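Local atomic coordinates of fumarate reductase iron-sulfur subunit (Mycolicibacterium smegmatis, PDB entry 7D6V), a protein that probably carries electrons from succinate oxidation through three iron-sulfur clusters to quinone, as the iron-sulfur subunit of succinate dehydrogenase Sdh1. Residues Lys7-Trp11 with Glu85-Pro91; Arg69-Met73 with Leu150-Val154. All blocks are in the same frame, centred on the assembly; numbering follows the deposited sequence.

Contact 1: Lys7-Trp11 with Glu85-Pro91; sequences KLRVW and EVVTVTP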
loop_
_atom_site.group_PDB
_atom_site.type_symbol
_atom_site.label_atom_id
_atom_site.label_comp_id
_atom_site.label_asym_id
_atom_site.label_seq_id
_atom_site.Cartn_x
_atom_site.Cartn_y
_atom_site.Cartn_z
ATOM N N LYS B 7 29.861 0.230 -1.094
ATOM C CA LYS B 7 30.177 -0.725 -0.038
ATOM C C LYS B 7 28.906 -1.021 0.749
ATOM O O LYS B 7 28.401 -0.157 1.475
ATOM C CB LYS B 7 31.280 -0.191 0.872
ATOM C CG LYS B 7 32.612 0.005 0.166
ATOM C CD LYS B 7 33.693 0.471 1.123
ATOM C CE LYS B 7 33.457 1.903 1.577
ATOM N NZ LYS B 7 33.586 2.878 0.465
ATOM N N LEU B 8 28.393 -2.236 0.587
ATOM C CA LEU B 8 27.287 -2.755 1.375
ATOM C C LEU B 8 27.819 -3.639 2.495
ATOM O O LEU B 8 28.920 -4.187 2.419
ATOM C CB LEU B 8 26.320 -3.553 0.501
ATOM C CG LEU B 8 25.543 -2.796 -0.571
ATOM C CD1 LEU B 8 24.750 -3.770 -1.418
ATOM C CD2 LEU B 8 24.626 -1.771 0.063
ATOM N N ARG B 9 27.021 -3.760 3.554
ATOM C CA ARG B 9 27.397 -4.539 4.724
ATOM C C ARG B 9 26.184 -5.375 5.157
ATOM O O ARG B 9 25.681 -5.280 6.270
ATOM C CB ARG B 9 27.961 -3.631 5.819
ATOM C CG ARG B 9 28.496 -4.374 7.021
ATOM C CD ARG B 9 29.074 -3.462 8.096
ATOM N NE ARG B 9 28.080 -2.625 8.754
ATOM C CZ ARG B 9 28.382 -1.645 9.597
ATOM N NH1 ARG B 9 29.649 -1.387 9.878
ATOM N NH2 ARG B 9 27.423 -0.927 10.163
ATOM N N VAL B 10 25.658 -6.164 4.215
ATOM C CA VAL B 10 24.413 -6.907 4.406
ATOM C C VAL B 10 24.566 -7.977 5.482
ATOM O O VAL B 10 25.590 -8.667 5.564
ATOM C CB VAL B 10 23.980 -7.529 3.067
ATOM C CG1 VAL B 10 22.745 -8.396 3.237
ATOM C CG2 VAL B 10 23.742 -6.448 2.032
ATOM N N TRP B 11 23.525 -8.131 6.307
ATOM C CA TRP B 11 23.507 -9.133 7.369
ATOM C C TRP B 11 23.123 -10.504 6.817
ATOM O O TRP B 11 22.119 -10.639 6.112
ATOM C CB TRP B 11 22.523 -8.721 8.466
ATOM C CG TRP B 11 22.549 -9.600 9.687
ATOM C CD1 TRP B 11 23.321 -9.434 10.795
ATOM C CD2 TRP B 11 21.769 -10.781 9.918
ATOM N NE1 TRP B 11 23.073 -10.433 11.700
ATOM C CE2 TRP B 11 22.126 -11.275 11.185
ATOM C CE3 TRP B 11 20.808 -11.470 9.175
ATOM C CZ2 TRP B 11 21.553 -12.421 11.725
ATOM C CZ3 TRP B 11 20.245 -12.606 9.711
ATOM C CH2 TRP B 11 20.619 -13.072 10.972
ATOM N N GLU B 85 30.375 6.170 1.525
ATOM C CA GLU B 85 29.638 5.787 2.719
ATOM C C GLU B 85 29.231 4.323 2.633
ATOM O O GLU B 85 28.860 3.831 1.564
ATOM C CB GLU B 85 28.401 6.673 2.880
ATOM C CG GLU B 85 27.545 6.359 4.089
ATOM C CD GLU B 85 26.576 7.476 4.417
ATOM O OE1 GLU B 85 26.673 8.551 3.791
ATOM O OE2 GLU B 85 25.717 7.283 5.302
ATOM N N VAL B 86 29.309 3.626 3.761
ATOM C CA VAL B 86 28.941 2.218 3.833
ATOM C C VAL B 86 27.465 2.111 4.180
ATOM O O VAL B 86 26.995 2.736 5.136
ATOM C CB VAL B 86 29.804 1.474 4.863
ATOM C CG1 VAL B 86 29.332 0.037 5.013
ATOM C CG2 VAL B 86 31.262 1.511 4.455
ATOM N N VAL B 87 26.729 1.318 3.405
ATOM C CA VAL B 87 25.304 1.101 3.631
ATOM C C VAL B 87 25.119 -0.277 4.250
ATOM O O VAL B 87 25.582 -1.279 3.697
ATOM C CB VAL B 87 24.505 1.238 2.325
ATOM C CG1 VAL B 87 23.022 1.280 2.618
ATOM C CG2 VAL B 87 24.931 2.485 1.577
ATOM N N THR B 88 24.437 -0.333 5.390
ATOM C CA THR B 88 24.331 -1.549 6.191
ATOM C C THR B 88 22.881 -2.014 6.215
ATOM O O THR B 88 22.055 -1.438 6.927
ATOM C CB THR B 88 24.839 -1.298 7.607
ATOM O OG1 THR B 88 26.231 -0.977 7.559
ATOM C CG2 THR B 88 24.638 -2.526 8.474
ATOM N N VAL B 89 22.586 -3.089 5.492
ATOM C CA VAL B 89 21.222 -3.587 5.346
ATOM C C VAL B 89 21.051 -4.806 6.243
ATOM O O VAL B 89 21.773 -5.799 6.102
ATOM C CB VAL B 89 20.907 -3.928 3.881
ATOM C CG1 VAL B 89 19.416 -4.143 3.694
ATOM C CG2 VAL B 89 21.415 -2.834 2.964
ATOM N N THR B 90 20.084 -4.735 7.146
ATOM C CA THR B 90 19.763 -5.782 8.102
ATOM C C THR B 90 18.264 -6.028 8.086
ATOM O O THR B 90 17.492 -5.171 7.647
ATOM C CB THR B 90 20.206 -5.410 9.527
ATOM O OG1 THR B 90 19.334 -4.406 10.057
ATOM C CG2 THR B 90 21.633 -4.903 9.541
ATOM N N PRO B 91 17.818 -7.196 8.545
ATOM C CA PRO B 91 16.378 -7.439 8.662
ATOM C C PRO B 91 15.772 -6.633 9.801
ATOM O O PRO B 91 16.463 -5.993 10.594
ATOM C CB PRO B 91 16.297 -8.941 8.939
ATOM C CG PRO B 91 17.594 -9.260 9.578
ATOM C CD PRO B 91 18.602 -8.388 8.906
#
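Lys7-Trp11 and Glu85-Pro91 run side by side in the same direction, joined by three backbone hydrogen bonds. Val87 N donates to Lys7 O (2.9 Å), Val87 O takes the N-H of Arg9, and Val89 O takes that of Trp11. The middle bond is the most bent, with 132° at the hydrogen. On the buried face, Leu8 lies alongside Val87 and points the same way, its CD2 3.8 Å from Val87 CB; Val10 CG2 rests against Val89 CB. This parallel pairing of the N-terminal strand with the short, weakly bonded strand 86-87 and the extended chain that follows it belongs to the beta-grasp fold of plant-type 2Fe-2S ferredoxins, where strand 4-14 lies between 17-27 and 86-87. The opposite face is more polar. Here Lys7, its chain bent at the last two torsions, brings CE to 3.6 Å from Val86 CG2. The Arg9 chain stays extended until a bend at chi3 (67°) brings the guanidinium beside Thr88, whose OG1 is 2.8 Å from Arg9 NE and 2.9 Å from Arg9 NH2, while its CG2 lies in the guanidinium plane at the edge. Farther along, Trp11 crosses the Pro91 ring at about a right angle, with CE3 3.8 Å from Pro91 CD, and its NE1 hydrogen-bonds to Gln20 O of the membrane anchor subunit.

Contact 2: Arg69-Met73 with Leu150-Val154; sequences RPRLM and LCQNV. With SF4 (iron/sulfur cluster), chain F.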
loop_
_atom_site.group_PDB
_atom_site.type_symbol
_atom_site.label_atom_id
_atom_site.label_comp_id
_atom_site.label_asym_id
_atom_site.label_seq_id
_atom_site.Cartn_x
_atom_site.Cartn_y
_atom_site.Cartn_z
ATOM N N ARG B 69 17.591 2.610 9.995
ATOM C CA ARG B 69 16.249 3.161 9.921
ATOM C C ARG B 69 15.313 2.184 9.234
ATOM O O ARG B 69 15.634 1.696 8.143
ATOM C CB ARG B 69 16.254 4.486 9.154
ATOM C CG ARG B 69 17.487 5.336 9.367
ATOM C CD ARG B 69 17.452 6.015 10.717
ATOM N NE ARG B 69 16.315 6.923 10.829
ATOM C CZ ARG B 69 16.377 8.230 10.602
ATOM N NH1 ARG B 69 17.524 8.791 10.250
ATOM N NH2 ARG B 69 15.290 8.975 10.726
ATOM N N PRO B 70 14.159 1.878 9.826
ATOM C CA PRO B 70 13.177 1.030 9.137
ATOM C C PRO B 70 12.636 1.680 7.873
ATOM O O PRO B 70 11.962 2.712 7.929
ATOM C CB PRO B 70 12.077 0.848 10.191
ATOM C CG PRO B 70 12.744 1.132 11.493
ATOM C CD PRO B 70 13.741 2.200 11.198
ATOM N N ARG B 71 12.926 1.073 6.726
ATOM C CA ARG B 71 12.568 1.598 5.420
ATOM C C ARG B 71 12.006 0.483 4.546
ATOM O O ARG B 71 12.028 -0.698 4.903
ATOM C CB ARG B 71 13.778 2.228 4.717
ATOM C CG ARG B 71 14.410 3.410 5.420
ATOM C CD ARG B 71 13.460 4.581 5.474
ATOM N NE ARG B 71 12.993 4.951 4.142
ATOM C CZ ARG B 71 13.637 5.774 3.322
ATOM N NH1 ARG B 71 14.787 6.318 3.688
ATOM N NH2 ARG B 71 13.127 6.046 2.129
ATOM N N LEU B 72 11.482 0.886 3.392
ATOM C CA LEU B 72 11.215 -0.028 2.292
ATOM C C LEU B 72 12.412 -0.011 1.351
ATOM O O LEU B 72 12.901 1.060 0.986
ATOM C CB LEU B 72 9.948 0.366 1.535
ATOM C CG LEU B 72 8.600 0.289 2.246
ATOM C CD1 LEU B 72 7.529 0.896 1.367
ATOM C CD2 LEU B 72 8.255 -1.144 2.598
ATOM N N MET B 73 12.887 -1.198 0.973
ATOM C CA MET B 73 14.061 -1.270 0.111
ATOM C C MET B 73 13.772 -0.729 -1.282
ATOM O O MET B 73 14.658 -0.142 -1.911
ATOM C CB MET B 73 14.567 -2.708 0.036
ATOM C CG MET B 73 15.360 -3.138 1.255
ATOM S SD MET B 73 16.016 -4.810 1.158
ATOM C CE MET B 73 14.551 -5.766 1.528
ATOM N N LEU B 150 6.305 -1.609 9.375
ATOM C CA LEU B 150 7.453 -0.835 9.833
ATOM C C LEU B 150 7.138 -0.123 11.142
ATOM O O LEU B 150 8.010 0.016 12.008
ATOM C CB LEU B 150 7.875 0.166 8.760
ATOM C CG LEU B 150 8.579 -0.403 7.527
ATOM C CD1 LEU B 150 8.745 0.666 6.466
ATOM C CD2 LEU B 150 9.916 -1.007 7.895
ATOM N N CYS B 151 5.877 0.268 11.302
ATOM C CA CYS B 151 5.429 0.913 12.526
ATOM C C CYS B 151 5.560 -0.101 13.658
ATOM O O CYS B 151 6.083 0.213 14.727
ATOM C CB CYS B 151 3.978 1.376 12.393
ATOM S SG CYS B 151 2.788 0.040 12.138
ATOM N N GLN B 152 5.083 -1.320 13.414
ATOM C CA GLN B 152 5.180 -2.385 14.404
ATOM C C GLN B 152 6.632 -2.684 14.738
ATOM O O GLN B 152 6.967 -2.973 15.891
ATOM C CB GLN B 152 4.485 -3.642 13.886
ATOM C CG GLN B 152 3.080 -3.414 13.380
ATOM C CD GLN B 152 2.047 -3.506 14.478
ATOM O OE1 GLN B 152 1.392 -2.525 14.807
ATOM N NE2 GLN B 152 1.893 -4.690 15.047
ATOM N N ASN B 153 7.505 -2.638 13.732
ATOM C CA ASN B 153 8.923 -2.890 13.958
ATOM C C ASN B 153 9.555 -1.822 14.842
ATOM O O ASN B 153 10.351 -2.137 15.731
ATOM C CB ASN B 153 9.651 -2.972 12.619
ATOM C CG ASN B 153 11.130 -3.227 12.778
ATOM O OD1 ASN B 153 11.540 -4.290 13.231
ATOM N ND2 ASN B 153 11.939 -2.250 12.404
ATOM N N VAL B 154 9.219 -0.554 14.615
ATOM C CA VAL B 154 9.987 0.510 15.253
ATOM C C VAL B 154 9.475 0.819 16.658
ATOM O O VAL B 154 10.215 1.370 17.478
ATOM C CB VAL B 154 9.984 1.767 14.366
ATOM C CG1 VAL B 154 8.622 2.402 14.365
ATOM C CG2 VAL B 154 11.052 2.756 14.811
HETATM FE FE1 SF4 F . 2.428 0.872 9.865
HETATM FE FE2 SF4 F . 2.106 3.012 7.760
HETATM FE FE3 SF4 F . 0.497 0.463 7.581
HETATM FE FE4 SF4 F . 3.473 0.408 7.070
HETATM S S1 SF4 F . 1.824 1.505 6.272
HETATM S S2 SF4 F . 2.146 -0.634 8.378
HETATM S S3 SF4 F . 3.755 1.915 8.557
HETATM S S4 SF4 F . 0.779 1.968 9.067
#
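Pro70, at the start of strand 70-72, provides most of the strand's share of the contact, pressing its ring against Leu150, Asn153 and Val154 on one side of a single short turn of helix whose other side holds a metal cluster. The strand 70-72 is half of a two-stranded antiparallel hairpin in the 2Fe-2S domain, and helix 150-154 belongs to the 4Fe-4S dicluster domain, so the contact is part of the seam between the two cluster-binding domains. Strand and helix run nearly antiparallel, at 162°, with their axes 8.8 Å apart. The two methyls of Leu150 divide the strand between them: CD2 reaches 3.7 Å from Pro70 CB and lies equally near the Arg71 carbonyl oxygen, while CD1 extends toward Leu72, 4.2 Å from its CG. A chi1 of -73° with chi2 near anti (171°) spreads these methyls along the strand. Pro70 CG is shared by the last two residues of the helix. It meets Val154 CB at 4.0 Å, the two side chains crossing at about a right angle, and it also touches the amide nitrogen of Asn153. That amide is held by a hydrogen bond from ND2 to Glu65 OE2 on the partner strand of the hairpin, which gives the helix a polar tie to the same domain beside the apolar one. Leu72 lies close to the 2Fe-2S cluster and Val154 close to the 3Fe-4S cluster, so the packed residues occupy the ground between cluster sites. Cys151 points away from the strand, and its SG binds the iron FE1 of the 4Fe-4S cluster.

How the contacts relate
From the N terminus, strand 4-14 enters contact 1 first, and the chain then passes through strand 17-27, helix 33-43 and the loop of 2Fe-2S ligands to strand 70-72, the first half of contact 2. Only afterwards does 85-91 return to strand 4-14, closing contact 1 around the 2Fe-2S domain. Contact 2 stays open until helix 150-154 arrives, so the two closures cross rather than nest. Contact 1 completes the sheet within one domain; contact 2 joins that domain to the dicluster domain. Their centres are 15 Å apart, and they meet where Val89 CG1 packs 4.3 Å from Met73 SD.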